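PDB 1ZX4: plasmid Partition par B protein, which binds the cis-acting partition site of the P1 plasmid and controls the partitioning of the plasmid. Local coordinates for residues Q88-I100 and K114-L126. Residues are numbered along the deposited sequence; the frame is centred on the assembly and turned at random.
Sequences QLIQNISPEINDI and KILRLITKEASLL
The side-chain amide of N92 and the carboxylate of E122 are stacked, with their planes 10° apart. They meet between the two helices of an antiparallel helical hairpin, 83-102 and 108-126. CB of N92 lies 3.6 Å from E122 OE1. On the other face of this carboxylate, at the exposed flank, K121 NZ of the same helix comes from above the plane and forms a salt bridge with E122 OE2. The bridge probably steadies the charge of a buried glutamate. At the amide end, N92 ND2 is 3.8 Å from L126 CD2.

The two helices are joined by a short connection, and the segments run at 133° to each other. Both lie in the ParB family region, in the part that follows the helix-turn-helix. The segments share no hydrogen bond, and side-chain packing joins them.

Two knobs-into-holes contacts organise the packing. L89 sits among I119, E122, A123 and L126. Its CG is anti to the backbone N (chi1 170°), and its two methyls divide the hole: CD1 meets E122 CB and L126 CD1, while CD2 meets A123 CB at 3.6 Å. In the reverse sense, L118 fits among I93, E96, I97 and I100. Between the two knobs, the I93 and E122 side chains run alongside each other, pointing opposite ways, with I93 CG2 against CB and CG of E122. I97 and I100 pack against I115 toward the C-terminal end of 88-100, near the start of 114-126.

Other parts of the chain close around the pair. Helix 66-78 meets A123 through V75, F58 touches I115 and I119, and strand 136-141 touches N92 and L126. Deep in the interface, I93 CD1 reaches I119 CG1 at 3.4 Å.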
loop_
_atom_site.group_PDB
_atom_site.type_symbol
_atom_site.label_atom_id
_atom_site.label_comp_id
_atom_site.label_asym_id
_atom_site.label_seq_id
_atom_site.Cartn_x
_atom_site.Cartn_y
_atom_site.Cartn_z
ATOM N N GLN C 88 8.422 8.887 -8.586
ATOM C CA GLN C 88 7.418 8.064 -9.252
ATOM C C GLN C 88 7.867 7.423 -10.558
ATOM O O GLN C 88 7.734 6.214 -10.725
ATOM C CB GLN C 88 6.150 8.900 -9.487
ATOM C CG GLN C 88 5.247 8.399 -10.611
ATOM C CD GLN C 88 5.230 9.342 -11.807
ATOM O OE1 GLN C 88 6.279 9.691 -12.354
ATOM N NE2 GLN C 88 4.034 9.759 -12.219
ATOM N N LEU C 89 8.382 8.237 -11.478
ATOM C CA LEU C 89 8.837 7.749 -12.774
ATOM C C LEU C 89 9.834 6.621 -12.627
ATOM O O LEU C 89 9.686 5.572 -13.249
ATOM C CB LEU C 89 9.479 8.874 -13.584
ATOM C CG LEU C 89 10.194 8.400 -14.857
ATOM C CD1 LEU C 89 9.234 7.597 -15.719
ATOM C CD2 LEU C 89 10.738 9.589 -15.626
ATOM N N ILE C 90 10.862 6.852 -11.821
ATOM C CA ILE C 90 11.882 5.847 -11.578
ATOM C C ILE C 90 11.161 4.535 -11.333
ATOM O O ILE C 90 11.328 3.561 -12.063
ATOM C CB ILE C 90 12.660 6.144 -10.306
ATOM C CG1 ILE C 90 13.120 7.594 -10.295
ATOM C CG2 ILE C 90 13.834 5.194 -10.189
ATOM C CD1 ILE C 90 13.535 8.049 -8.921
ATOM N N GLN C 91 10.360 4.532 -10.277
ATOM C CA GLN C 91 9.586 3.370 -9.893
ATOM C C GLN C 91 9.093 2.667 -11.158
ATOM O O GLN C 91 9.381 1.493 -11.388
ATOM C CB GLN C 91 8.393 3.809 -9.032
ATOM C CG GLN C 91 8.731 4.780 -7.898
ATOM C CD GLN C 91 9.796 4.252 -6.936
ATOM O OE1 GLN C 91 9.633 3.201 -6.307
ATOM N NE2 GLN C 91 10.890 4.989 -6.815
ATOM N N ASN C 92 8.374 3.413 -11.986
ATOM C CA ASN C 92 7.809 2.895 -13.229
ATOM C C ASN C 92 8.791 2.207 -14.178
ATOM O O ASN C 92 8.621 1.027 -14.504
ATOM C CB ASN C 92 7.097 4.025 -13.975
ATOM C CG ASN C 92 5.876 4.527 -13.240
ATOM O OD1 ASN C 92 4.867 3.830 -13.143
ATOM N ND2 ASN C 92 5.961 5.741 -12.709
ATOM N N ILE C 93 9.809 2.942 -14.627
ATOM C CA ILE C 93 10.779 2.389 -15.565
ATOM C C ILE C 93 11.780 1.439 -14.932
ATOM O O ILE C 93 12.194 0.483 -15.571
ATOM C CB ILE C 93 11.576 3.500 -16.319
ATOM C CG1 ILE C 93 12.670 4.091 -15.432
ATOM C CG2 ILE C 93 10.643 4.611 -16.741
ATOM C CD1 ILE C 93 13.557 5.097 -16.155
ATOM N N SER C 94 12.156 1.687 -13.681
ATOM C CA SER C 94 13.138 0.848 -12.997
ATOM C C SER C 94 13.064 -0.640 -13.325
ATOM O O SER C 94 14.091 -1.264 -13.600
ATOM C CB SER C 94 13.049 1.023 -11.484
ATOM O OG SER C 94 14.035 0.227 -10.849
ATOM N N PRO C 95 11.860 -1.238 -13.285
ATOM C CA PRO C 95 11.783 -2.668 -13.604
ATOM C C PRO C 95 12.376 -2.919 -14.991
ATOM O O PRO C 95 13.457 -3.495 -15.132
ATOM C CB PRO C 95 10.283 -2.949 -13.552
ATOM C CG PRO C 95 9.800 -1.986 -12.519
ATOM C CD PRO C 95 10.536 -0.721 -12.895
ATOM N N GLU C 96 11.661 -2.460 -16.010
ATOM C CA GLU C 96 12.096 -2.607 -17.390
ATOM C C GLU C 96 13.542 -2.142 -17.576
ATOM O O GLU C 96 14.231 -2.591 -18.484
ATOM C CB GLU C 96 11.179 -1.799 -18.323
ATOM C CG GLU C 96 9.697 -2.183 -18.283
ATOM C CD GLU C 96 8.858 -1.255 -17.418
ATOM O OE1 GLU C 96 8.865 -0.031 -17.674
ATOM O OE2 GLU C 96 8.183 -1.748 -16.488
ATOM N N ILE C 97 14.007 -1.251 -16.707
ATOM C CA ILE C 97 15.362 -0.723 -16.827
ATOM C C ILE C 97 16.427 -1.738 -16.423
ATOM O O ILE C 97 17.303 -2.057 -17.220
ATOM C CB ILE C 97 15.517 0.604 -16.010
ATOM C CG1 ILE C 97 16.264 1.642 -16.841
ATOM C CG2 ILE C 97 16.275 0.366 -14.714
ATOM C CD1 ILE C 97 17.675 1.256 -17.135
ATOM N N ASN C 98 16.360 -2.253 -15.199
ATOM C CA ASN C 98 17.348 -3.231 -14.765
ATOM C C ASN C 98 17.245 -4.436 -15.681
ATOM O O ASN C 98 18.206 -5.181 -15.877
ATOM C CB ASN C 98 17.088 -3.665 -13.329
ATOM C CG ASN C 98 17.732 -4.993 -13.012
ATOM O OD1 ASN C 98 18.943 -5.154 -13.148
ATOM N ND2 ASN C 98 16.921 -5.963 -12.605
ATOM N N ASP C 99 16.051 -4.613 -16.233
ATOM C CA ASP C 99 15.764 -5.704 -17.147
ATOM C C ASP C 99 16.719 -5.521 -18.323
ATOM O O ASP C 99 17.064 -6.483 -19.013
ATOM C CB ASP C 99 14.307 -5.602 -17.622
ATOM C CG ASP C 99 13.649 -6.961 -17.832
ATOM O OD1 ASP C 99 14.172 -7.766 -18.628
ATOM O OD2 ASP C 99 12.596 -7.221 -17.205
ATOM N N ILE C 100 17.148 -4.276 -18.531
ATOM C CA ILE C 100 18.064 -3.933 -19.616
ATOM C C ILE C 100 19.518 -4.258 -19.271
ATOM O O ILE C 100 20.383 -4.224 -20.145
ATOM C CB ILE C 100 17.993 -2.434 -19.972
ATOM C CG1 ILE C 100 16.537 -1.998 -20.113
ATOM C CG2 ILE C 100 18.713 -2.179 -21.279
ATOM C CD1 ILE C 100 16.350 -0.514 -20.366
ATOM N N LYS C 114 18.679 3.176 -24.830
ATOM C CA LYS C 114 17.543 2.397 -24.336
ATOM C C LYS C 114 16.970 3.032 -23.091
ATOM O O LYS C 114 15.811 3.450 -23.069
ATOM C CB LYS C 114 17.951 0.947 -24.023
ATOM C CG LYS C 114 18.247 0.050 -25.194
ATOM C CD LYS C 114 16.986 -0.170 -25.971
ATOM C CE LYS C 114 17.241 -1.114 -27.122
ATOM N NZ LYS C 114 16.011 -1.377 -27.912
ATOM N N ILE C 115 17.813 3.142 -22.070
ATOM C CA ILE C 115 17.425 3.722 -20.785
ATOM C C ILE C 115 16.718 5.069 -20.914
ATOM O O ILE C 115 15.736 5.346 -20.213
ATOM C CB ILE C 115 18.665 3.900 -19.849
ATOM C CG1 ILE C 115 19.267 2.537 -19.504
ATOM C CG2 ILE C 115 18.266 4.634 -18.557
ATOM C CD1 ILE C 115 18.729 1.383 -20.322
ATOM N N LEU C 116 17.235 5.909 -21.804
ATOM C CA LEU C 116 16.654 7.218 -22.047
ATOM C C LEU C 116 15.324 7.070 -22.789
ATOM O O LEU C 116 14.407 7.869 -22.591
ATOM C CB LEU C 116 17.609 8.092 -22.870
ATOM C CG LEU C 116 17.048 9.472 -23.261
ATOM C CD1 LEU C 116 16.915 10.335 -22.028
ATOM C CD2 LEU C 116 17.948 10.156 -24.277
ATOM N N ARG C 117 15.217 6.063 -23.648
ATOM C CA ARG C 117 13.982 5.846 -24.389
ATOM C C ARG C 117 12.841 5.786 -23.383
ATOM O O ARG C 117 11.773 6.382 -23.579
ATOM C CB ARG C 117 14.067 4.527 -25.157
ATOM C CG ARG C 117 13.935 4.666 -26.665
ATOM C CD ARG C 117 14.658 3.515 -27.331
ATOM N NE ARG C 117 14.387 3.406 -28.759
ATOM C CZ ARG C 117 15.100 2.653 -29.595
ATOM N NH1 ARG C 117 16.134 1.949 -29.149
ATOM N NH2 ARG C 117 14.772 2.589 -30.877
ATOM N N LEU C 118 13.095 5.078 -22.287
ATOM C CA LEU C 118 12.113 4.900 -21.219
ATOM C C LEU C 118 11.886 6.196 -20.463
ATOM O O LEU C 118 10.763 6.660 -20.304
ATOM C CB LEU C 118 12.620 3.868 -20.218
ATOM C CG LEU C 118 12.547 2.427 -20.697
ATOM C CD1 LEU C 118 13.644 1.613 -20.019
ATOM C CD2 LEU C 118 11.144 1.862 -20.426
ATOM N N ILE C 119 12.972 6.780 -19.985
ATOM C CA ILE C 119 12.877 8.018 -19.233
ATOM C C ILE C 119 11.979 9.031 -19.932
ATOM O O ILE C 119 11.287 9.820 -19.285
ATOM C CB ILE C 119 14.299 8.584 -18.978
ATOM C CG1 ILE C 119 15.000 7.575 -18.069
ATOM C CG2 ILE C 119 14.260 9.980 -18.316
ATOM C CD1 ILE C 119 16.466 7.813 -17.800
ATOM N N THR C 120 12.007 9.022 -21.260
ATOM C CA THR C 120 11.192 9.927 -22.052
ATOM C C THR C 120 9.774 9.387 -22.218
ATOM O O THR C 120 8.810 10.057 -21.875
ATOM C CB THR C 120 11.798 10.109 -23.409
ATOM O OG1 THR C 120 11.815 8.847 -24.079
ATOM C CG2 THR C 120 13.197 10.630 -23.274
ATOM N N LYS C 121 9.648 8.170 -22.737
ATOM C CA LYS C 121 8.327 7.576 -22.960
ATOM C C LYS C 121 7.481 7.483 -21.683
ATOM O O LYS C 121 6.344 7.962 -21.630
ATOM C CB LYS C 121 8.470 6.178 -23.591
ATOM C CG LYS C 121 8.583 5.017 -22.599
ATOM C CD LYS C 121 7.200 4.595 -22.071
ATOM C CE LYS C 121 7.285 3.509 -21.002
ATOM N NZ LYS C 121 5.921 3.107 -20.553
ATOM N N GLU C 122 8.046 6.863 -20.655
ATOM C CA GLU C 122 7.336 6.702 -19.404
ATOM C C GLU C 122 6.971 8.063 -18.847
ATOM O O GLU C 122 5.828 8.308 -18.475
ATOM C CB GLU C 122 8.199 5.940 -18.405
ATOM C CG GLU C 122 7.533 4.684 -17.874
ATOM C CD GLU C 122 6.105 4.929 -17.426
ATOM O OE1 GLU C 122 5.850 5.974 -16.783
ATOM O OE2 GLU C 122 5.243 4.070 -17.710
ATOM N N ALA C 123 7.946 8.956 -18.798
ATOM C CA ALA C 123 7.694 10.291 -18.293
ATOM C C ALA C 123 6.623 10.965 -19.150
ATOM O O ALA C 123 5.805 11.735 -18.645
ATOM C CB ALA C 123 8.979 11.103 -18.314
ATOM N N SER C 124 6.625 10.662 -20.447
ATOM C CA SER C 124 5.662 11.247 -21.379
ATOM C C SER C 124 4.338 10.494 -21.363
ATOM O O SER C 124 3.424 10.794 -22.132
ATOM C CB SER C 124 6.237 11.253 -22.801
ATOM O OG SER C 124 5.336 11.847 -23.724
ATOM N N LEU C 125 4.246 9.508 -20.479
ATOM C CA LEU C 125 3.038 8.708 -20.344
ATOM C C LEU C 125 2.384 9.127 -19.023
ATOM O O LEU C 125 1.159 9.076 -18.864
ATOM C CB LEU C 125 3.415 7.220 -20.338
ATOM C CG LEU C 125 2.346 6.130 -20.462
ATOM C CD1 LEU C 125 3.037 4.823 -20.865
ATOM C CD2 LEU C 125 1.565 5.966 -19.151
ATOM N N LEU C 126 3.225 9.560 -18.087
ATOM C CA LEU C 126 2.776 10.004 -16.778
ATOM C C LEU C 126 2.335 11.443 -16.914
ATOM O O LEU C 126 1.441 11.893 -16.207
ATOM C CB LEU C 126 3.923 9.923 -15.779
ATOM C CG LEU C 126 4.654 8.585 -15.781
ATOM C CD1 LEU C 126 5.974 8.703 -15.042
ATOM C CD2 LEU C 126 3.751 7.530 -15.165
#